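Local coordinates for putative chromatin binding protein (Chaetomium thermophilum, PDB 6QP0) that probably binds and hydrolyses ATP as a tRNA-dependent, P-loop ATPase of the KTI12 family needed for tRNA modification by Elongator, at residues L73-D78 and I128-N133. Numbering follows the deposited sequence.
Sequences LHYISD and ILDSLN
The ring of Y75 meets the side chain of D130 obliquely, the ring and carboxylate planes 56° apart, with Y75 CE1 3.6 Å from D130 CB; the Y75 side chain also touches A19 of helix 15-31. Y75 OH donates to D130 OD2 at 2.7 Å, reaching that oxygen from the anti side, 18° out of the carboxylate plane. Y75, on the edge strand of the parallel P-loop NTPase sheet, thus reaches forward to D130, near the C-terminal end of the adjacent strand 125-130, where D130 belongs to the magnesium site. T16, the other protein residue of that site, hydrogen-bonds the same OD2, so two hydroxyls restrain the carboxylate. Both side chains leave on the same face of the sheet; in Y75, CG is anti to the backbone N (chi1 169°), beside the carbonyl carbon, which brings the ring to D130. A phenylalanine in place of Y75 would probably keep the ring contact but deprive D130 OD2 of one donor, making the carboxylate easier to turn. Parallel pairing is evident from the alternating bonds: I128 N to H74 O, I76 N to I128 O (2.9 Å, nearly straight at the acceptor) and D130 N to I76 O. On the opposite face I76 CG2 packs 4.0 Å from L129 CD1, and I76 also touches A116 of helix 106-120. Where D78 follows, a water links the segments, accepting from D78 N and donating to D130 O at 2.6 Å.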
loop_
_atom_site.group_PDB
_atom_site.type_symbol
_atom_site.label_atom_id
_atom_site.label_comp_id
_atom_site.label_asym_id
_atom_site.label_seq_id
_atom_site.Cartn_x
_atom_site.Cartn_y
_atom_site.Cartn_z
ATOM N N LEU A 73 -13.995 6.154 -6.223
ATOM C CA LEU A 73 -13.059 5.721 -5.191
ATOM C C LEU A 73 -12.916 4.205 -5.233
ATOM O O LEU A 73 -13.912 3.482 -5.133
ATOM C CB LEU A 73 -13.535 6.179 -3.812
ATOM C CG LEU A 73 -12.592 5.924 -2.637
ATOM C CD1 LEU A 73 -11.238 6.579 -2.867
ATOM C CD2 LEU A 73 -13.226 6.433 -1.349
ATOM N N HIS A 74 -11.678 3.733 -5.371
ATOM C CA HIS A 74 -11.377 2.310 -5.414
ATOM C C HIS A 74 -10.364 1.959 -4.331
ATOM O O HIS A 74 -9.464 2.745 -4.021
ATOM C CB HIS A 74 -10.816 1.892 -6.782
ATOM C CG HIS A 74 -11.652 2.332 -7.942
ATOM N ND1 HIS A 74 -12.657 1.554 -8.475
ATOM C CD2 HIS A 74 -11.626 3.468 -8.679
ATOM C CE1 HIS A 74 -13.217 2.194 -9.486
ATOM N NE2 HIS A 74 -12.609 3.358 -9.631
ATOM N N TYR A 75 -10.516 0.762 -3.765
ATOM C CA TYR A 75 -9.608 0.243 -2.752
ATOM C C TYR A 75 -9.170 -1.159 -3.146
ATOM O O TYR A 75 -10.012 -2.018 -3.427
ATOM C CB TYR A 75 -10.271 0.217 -1.371
ATOM C CG TYR A 75 -9.479 -0.549 -0.333
ATOM C CD1 TYR A 75 -8.431 0.052 0.352
ATOM C CD2 TYR A 75 -9.782 -1.870 -0.039
ATOM C CE1 TYR A 75 -7.706 -0.645 1.297
ATOM C CE2 TYR A 75 -9.062 -2.574 0.907
ATOM C CZ TYR A 75 -8.027 -1.957 1.572
ATOM O OH TYR A 75 -7.306 -2.653 2.513
ATOM N N ILE A 76 -7.859 -1.389 -3.157
ATOM C CA ILE A 76 -7.282 -2.672 -3.535
ATOM C C ILE A 76 -6.259 -3.075 -2.484
ATOM O O ILE A 76 -5.544 -2.226 -1.943
ATOM C CB ILE A 76 -6.623 -2.614 -4.930
ATOM C CG1 ILE A 76 -7.615 -2.098 -5.973
ATOM C CG2 ILE A 76 -6.101 -3.991 -5.328
ATOM C CD1 ILE A 76 -6.984 -1.774 -7.313
ATOM N N SER A 77 -6.181 -4.374 -2.203
ATOM C CA SER A 77 -5.228 -4.897 -1.239
ATOM C C SER A 77 -4.935 -6.349 -1.583
ATOM O O SER A 77 -5.613 -6.962 -2.412
ATOM C CB SER A 77 -5.757 -4.776 0.195
ATOM O OG SER A 77 -6.821 -5.683 0.422
ATOM N N ASP A 78 -3.903 -6.900 -0.937
ATOM C CA ASP A 78 -3.628 -8.325 -1.070
ATOM C C ASP A 78 -4.851 -9.149 -0.684
ATOM O O ASP A 78 -5.158 -10.163 -1.324
ATOM C CB ASP A 78 -2.426 -8.716 -0.208
ATOM C CG ASP A 78 -1.120 -8.121 -0.710
ATOM O OD1 ASP A 78 -1.160 -7.180 -1.529
ATOM O OD2 ASP A 78 -0.048 -8.602 -0.287
ATOM N N ILE A 128 -6.642 3.491 -4.179
ATOM C CA ILE A 128 -5.800 3.277 -3.009
ATOM C C ILE A 128 -5.257 1.856 -3.075
ATOM O O ILE A 128 -6.026 0.889 -3.006
ATOM C CB ILE A 128 -6.580 3.494 -1.703
ATOM C CG1 ILE A 128 -7.148 4.911 -1.636
ATOM C CG2 ILE A 128 -5.685 3.211 -0.507
ATOM C CD1 ILE A 128 -8.172 5.100 -0.534
ATOM N N LEU A 129 -3.939 1.722 -3.189
ATOM C CA LEU A 129 -3.285 0.417 -3.256
ATOM C C LEU A 129 -2.683 0.125 -1.884
ATOM O O LEU A 129 -1.605 0.620 -1.546
ATOM C CB LEU A 129 -2.230 0.391 -4.357
ATOM C CG LEU A 129 -1.617 -0.976 -4.666
ATOM C CD1 LEU A 129 -2.677 -1.936 -5.173
ATOM C CD2 LEU A 129 -0.485 -0.852 -5.673
ATOM N N ASP A 130 -3.391 -0.681 -1.095
ATOM C CA ASP A 130 -2.958 -1.064 0.249
ATOM C C ASP A 130 -2.175 -2.366 0.138
ATOM O O ASP A 130 -2.738 -3.462 0.150
ATOM C CB ASP A 130 -4.162 -1.198 1.174
ATOM C CG ASP A 130 -3.823 -1.858 2.502
ATOM O OD1 ASP A 130 -2.629 -2.058 2.801
ATOM O OD2 ASP A 130 -4.769 -2.186 3.249
ATOM N N SER A 131 -0.855 -2.242 0.030
ATOM C CA SER A 131 0.019 -3.404 -0.011
ATOM C C SER A 131 1.410 -2.973 0.428
ATOM O O SER A 131 1.728 -1.781 0.456
ATOM C CB SER A 131 0.063 -4.032 -1.407
ATOM O OG SER A 131 0.912 -5.166 -1.423
ATOM N N LEU A 132 2.235 -3.964 0.775
ATOM C CA LEU A 132 3.603 -3.681 1.195
ATOM C C LEU A 132 4.286 -2.724 0.223
ATOM O O LEU A 132 4.905 -1.738 0.636
ATOM C CB LEU A 132 4.391 -4.986 1.319
ATOM C CG LEU A 132 3.936 -5.932 2.435
ATOM C CD1 LEU A 132 4.507 -7.327 2.229
ATOM C CD2 LEU A 132 4.343 -5.396 3.803
ATOM N N ASN A 133 4.165 -2.993 -1.077
ATOM C CA ASN A 133 4.712 -2.126 -2.121
ATOM C C ASN A 133 6.109 -1.639 -1.746
ATOM O O ASN A 133 6.429 -0.452 -1.814
ATOM C CB ASN A 133 3.773 -0.949 -2.388
ATOM C CG ASN A 133 2.413 -1.391 -2.909
ATOM O OD1 ASN A 133 2.305 -2.387 -3.624
ATOM N ND2 ASN A 133 1.369 -0.650 -2.551
HETATM O O HOH W 1 -2.341 -5.599 1.533
#